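PDB 6OSU: D-alanyl-D-alanine carboxypeptidase (Penicillin binding protein) family protein from Francisella tularensis subsp. tularensis, which probably trims the terminal D-alanine from peptidoglycan precursor peptides, acting as a serine-type D-Ala-D-Ala carboxypeptidase of the S11 family. Local coordinates for residues A[90-95]-A[132-137]; A[388-393]-A[415-420]. One frame throughout, in Å; residues are numbered along the deposited sequence.

Contact 1 (A[90-95]-A[132-137]); sequences PISENA and LAEYIG
P90 and A95 sit beside Y135 and E134 with the two backbones well apart: the closest pair of CA atoms, P90 and Y135, is separated by 8.1 Å, and side chains and one water bridge the gap. Segment 90-95 leaves the short strand 88-90 and turns into helix 93-96, with S92 as its N-cap; segment 132-137 is the last part of helix 126-137. The contact thus joins a helix-capping turn to a helix end in the helical part of the carboxypeptidase domain, whose family belongs to the beta-lactamase clan. The S92 hydroxyl lies between its backbone N and carbonyl carbon (chi1 62°), a position from which OG accepts from A95 N at 3.1 Å. The same OG donates to OE1 of E134; the modelled 2.4 Å is very short and its exact value is doubtful. E134 reaches across with its chain extended beyond CG, apparently giving the capping hydroxyl a second partner. N94, its CG anti to the backbone N (chi1 175°), donates from ND2 to E134 OE2 at 3.0 Å, arriving from above the carboxylate plane, 59° out of it. Alongside the polar pairs, the P90 and Y135 side chains cross at about a right angle, with P90 CD 4.1 Å from Y135 CD1. The buried A95 touches I130 and A131 of the same helix 126-137, and E134 also touches T140 of helix 140-154. One water ties the pieces together: it accepts from S92 N at 2.6 Å and donates to P90 O and, at 2.7 Å, to E134 OE1.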
# COMPACT_ATOMS: atom_id res chain seq x y z
N PRO A 90 12.27 27.22 3.48
CA PRO A 90 13.19 27.63 4.54
C PRO A 90 13.13 26.68 5.71
O PRO A 90 12.07 26.14 6.06
CB PRO A 90 12.69 29.03 4.92
CG PRO A 90 11.22 28.99 4.58
CD PRO A 90 11.10 28.11 3.37
N ILE A 91 14.28 26.46 6.34
CA ILE A 91 14.40 25.58 7.50
C ILE A 91 14.41 26.47 8.74
O ILE A 91 15.38 27.21 8.96
CB ILE A 91 15.65 24.70 7.43
CG1 ILE A 91 15.74 24.01 6.06
CG2 ILE A 91 15.65 23.69 8.56
CD1 ILE A 91 14.59 23.09 5.76
N SER A 92 13.35 26.39 9.53
CA SER A 92 13.32 27.12 10.79
C SER A 92 14.27 26.47 11.80
O SER A 92 14.69 25.32 11.65
CB SER A 92 11.90 27.14 11.36
OG SER A 92 11.44 25.83 11.64
N GLU A 93 14.61 27.24 12.84
CA GLU A 93 15.40 26.67 13.93
C GLU A 93 14.62 25.60 14.68
O GLU A 93 15.22 24.67 15.23
CB GLU A 93 15.87 27.77 14.88
CG GLU A 93 17.34 28.12 14.72
CD GLU A 93 17.64 29.57 15.03
OE1 GLU A 93 17.20 30.05 16.09
OE2 GLU A 93 18.32 30.22 14.21
N ASN A 94 13.29 25.71 14.71
CA ASN A 94 12.48 24.65 15.30
C ASN A 94 12.67 23.34 14.55
O ASN A 94 12.90 22.29 15.16
CB ASN A 94 11.00 25.05 15.30
CG ASN A 94 10.10 23.94 15.79
OD1 ASN A 94 10.19 23.52 16.95
ND2 ASN A 94 9.23 23.44 14.92
N ALA A 95 12.61 23.39 13.21
CA ALA A 95 12.76 22.18 12.42
C ALA A 95 14.16 21.59 12.57
O ALA A 95 14.32 20.41 12.88
CB ALA A 95 12.46 22.48 10.95
N LEU A 132 8.51 20.63 6.21
CA LEU A 132 7.41 20.59 5.26
C LEU A 132 6.09 20.97 5.92
O LEU A 132 5.27 21.68 5.32
CB LEU A 132 7.30 19.19 4.64
CG LEU A 132 8.37 18.81 3.62
CD1 LEU A 132 8.34 17.31 3.36
CD2 LEU A 132 8.17 19.58 2.32
N ALA A 133 5.88 20.53 7.16
CA ALA A 133 4.62 20.80 7.85
C ALA A 133 4.46 22.28 8.14
O ALA A 133 3.39 22.85 7.91
CB ALA A 133 4.55 19.98 9.14
N GLU A 134 5.51 22.93 8.65
CA GLU A 134 5.44 24.36 8.93
C GLU A 134 5.13 25.16 7.68
O GLU A 134 4.44 26.19 7.76
CB GLU A 134 6.76 24.84 9.55
CG GLU A 134 7.03 24.33 10.95
CD GLU A 134 8.31 24.92 11.54
OE1 GLU A 134 9.32 25.01 10.82
OE2 GLU A 134 8.29 25.29 12.74
N TYR A 135 5.61 24.72 6.52
CA TYR A 135 5.42 25.49 5.29
C TYR A 135 4.00 25.35 4.76
O TYR A 135 3.37 26.33 4.36
CB TYR A 135 6.44 25.05 4.24
CG TYR A 135 6.41 25.89 2.99
CD1 TYR A 135 7.19 27.03 2.88
CD2 TYR A 135 5.60 25.54 1.91
CE1 TYR A 135 7.16 27.80 1.73
CE2 TYR A 135 5.57 26.31 0.76
CZ TYR A 135 6.35 27.44 0.68
OH TYR A 135 6.33 28.20 -0.47
N ILE A 136 3.48 24.12 4.74
CA ILE A 136 2.15 23.87 4.17
C ILE A 136 1.06 24.36 5.12
O ILE A 136 0.03 24.89 4.68
CB ILE A 136 2.00 22.38 3.84
CG1 ILE A 136 3.02 21.96 2.78
CG2 ILE A 136 0.58 22.07 3.39
CD1 ILE A 136 3.11 20.46 2.59
N GLY A 137 1.26 24.19 6.42
CA GLY A 137 0.19 24.46 7.37
C GLY A 137 0.37 25.70 8.22
O GLY A 137 -0.56 26.09 8.94
O HOH W 1 11.29 24.88 8.96

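Contact 2 (A[388-393]-A[415-420]); sequences APIKTG and VVAMNN
A loop packed against the end of the central strand 409-417 of a five-stranded sheet makes this contact: I390 to G393, just before strand 395-403, meet V416 to N420, where strand 409-417 runs out into a loop. G393 N donates to A417 O at 2.7 Å, a nearly straight bond with an N-H...O angle of 165°. Next to it the backbone of A417 is also bonded to Q394, continuing the pairing of strands 395-403 and 409-417. These are antiparallel neighbours in the sheet of the domain that corresponds to the C-terminal domain of penicillin-binding protein 5, and segments 388-393 and 415-420 lie at one end of that pair. Farther out, a side chain takes over from strand pairing. N420 CG stands beside its own backbone N, and OD1 accepts from T392 N at 3.0 Å, the donor lying above the carbonyl plane. The same OD1 is 3.7 Å from K391 CG, the lysine and asparagine side chains running side by side in the same direction. T392 OG1 adds a weak bond to N419 O at 3.2 Å, whereas the N419 side chain has its own partner, OD1 accepting from T357 N. At G393 (phi 89°, psi 6°) a side chain would jam against the carbonyl O of T392, a conformation that calls for glycine, and G393 O packs on V416 CG2. Beside these polar contacts, A417 CB lies 3.5 Å from K391 O and 4.0 Å from I390 CG2; the buried I390 also touches V396, I347 and V421.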
# COMPACT_ATOMS: atom_id res chain seq x y z
N ALA A 388 -44.66 -13.47 -10.25
CA ALA A 388 -45.07 -12.50 -11.24
C ALA A 388 -46.23 -11.66 -10.71
O ALA A 388 -47.06 -12.16 -9.95
CB ALA A 388 -45.47 -13.20 -12.54
N PRO A 389 -46.32 -10.38 -11.12
CA PRO A 389 -45.49 -9.68 -12.10
C PRO A 389 -44.16 -9.14 -11.57
O PRO A 389 -44.02 -8.88 -10.37
CB PRO A 389 -46.39 -8.52 -12.53
CG PRO A 389 -47.17 -8.21 -11.31
CD PRO A 389 -47.42 -9.53 -10.63
N ILE A 390 -43.19 -8.99 -12.47
CA ILE A 390 -41.90 -8.37 -12.19
C ILE A 390 -41.63 -7.35 -13.29
O ILE A 390 -41.83 -7.65 -14.47
CB ILE A 390 -40.76 -9.41 -12.12
CG1 ILE A 390 -41.09 -10.51 -11.11
CG2 ILE A 390 -39.44 -8.73 -11.79
CD1 ILE A 390 -40.30 -11.78 -11.33
N LYS A 391 -41.16 -6.17 -12.90
CA LYS A 391 -40.90 -5.11 -13.86
C LYS A 391 -39.41 -5.01 -14.16
O LYS A 391 -38.56 -5.40 -13.36
CB LYS A 391 -41.42 -3.76 -13.36
CG LYS A 391 -41.52 -2.70 -14.46
CD LYS A 391 -41.41 -1.29 -13.90
CE LYS A 391 -42.73 -0.81 -13.34
NZ LYS A 391 -42.57 0.50 -12.65
N THR A 392 -39.10 -4.48 -15.35
CA THR A 392 -37.72 -4.18 -15.71
C THR A 392 -37.11 -3.21 -14.70
O THR A 392 -37.69 -2.17 -14.39
CB THR A 392 -37.65 -3.58 -17.11
OG1 THR A 392 -37.96 -4.59 -18.08
CG2 THR A 392 -36.27 -3.00 -17.40
N GLY A 393 -35.93 -3.56 -14.18
CA GLY A 393 -35.29 -2.76 -13.16
C GLY A 393 -35.66 -3.12 -11.75
O GLY A 393 -35.25 -2.42 -10.82
N VAL A 415 -28.79 -8.48 -8.26
CA VAL A 415 -29.04 -8.51 -9.69
C VAL A 415 -30.45 -7.99 -9.95
O VAL A 415 -31.36 -8.13 -9.11
CB VAL A 415 -28.84 -9.93 -10.27
CG1 VAL A 415 -30.06 -10.80 -10.03
CG2 VAL A 415 -28.48 -9.85 -11.74
N VAL A 416 -30.64 -7.38 -11.11
CA VAL A 416 -31.86 -6.65 -11.42
C VAL A 416 -32.47 -7.21 -12.69
O VAL A 416 -31.79 -7.81 -13.53
CB VAL A 416 -31.58 -5.13 -11.55
CG1 VAL A 416 -31.35 -4.73 -13.00
CG2 VAL A 416 -32.69 -4.33 -10.92
N ALA A 417 -33.78 -7.03 -12.83
CA ALA A 417 -34.52 -7.60 -13.95
C ALA A 417 -34.33 -6.75 -15.20
O ALA A 417 -34.42 -5.52 -15.16
CB ALA A 417 -36.00 -7.72 -13.61
N MET A 418 -34.06 -7.42 -16.32
CA MET A 418 -33.98 -6.76 -17.62
C MET A 418 -35.17 -7.08 -18.51
O MET A 418 -35.29 -6.48 -19.58
CB MET A 418 -32.69 -7.17 -18.34
CG MET A 418 -31.42 -7.03 -17.49
SD MET A 418 -30.48 -5.52 -17.81
CE MET A 418 -31.11 -4.43 -16.55
N ASN A 419 -36.05 -7.99 -18.10
CA ASN A 419 -37.26 -8.35 -18.82
C ASN A 419 -38.48 -8.02 -17.97
O ASN A 419 -38.38 -7.51 -16.85
CB ASN A 419 -37.29 -9.84 -19.18
CG ASN A 419 -36.36 -10.18 -20.33
OD1 ASN A 419 -35.42 -10.95 -20.17
ND2 ASN A 419 -36.63 -9.61 -21.50
N ASN A 420 -39.65 -8.33 -18.52
CA ASN A 420 -40.92 -8.29 -17.81
C ASN A 420 -41.55 -9.68 -17.85
O ASN A 420 -41.42 -10.39 -18.84
CB ASN A 420 -41.88 -7.27 -18.44
CG ASN A 420 -41.58 -5.85 -18.03
OD1 ASN A 420 -41.46 -5.55 -16.84
ND2 ASN A 420 -41.45 -4.95 -19.00

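Contacts 1 and 2 are local in their domains and far from each other, with nearest atoms about 44 Å apart; they share no element and follow one another along the chain. Contact 1 is a surface contact between a helix-capping turn and the end of a helix in the carboxypeptidase domain, and its adhesion is mostly polar side chains and a water gathered on one carboxylate. Contact 2, in the C-terminal sheet domain, is partly buried and has about twice the interface, 354 against 176 Å². There one backbone-to-backbone bond is joined by two in which a side chain meets a backbone atom, one of them weak, and an isoleucine-alanine pair adds an apolar touch; no charged group takes part in its bonds.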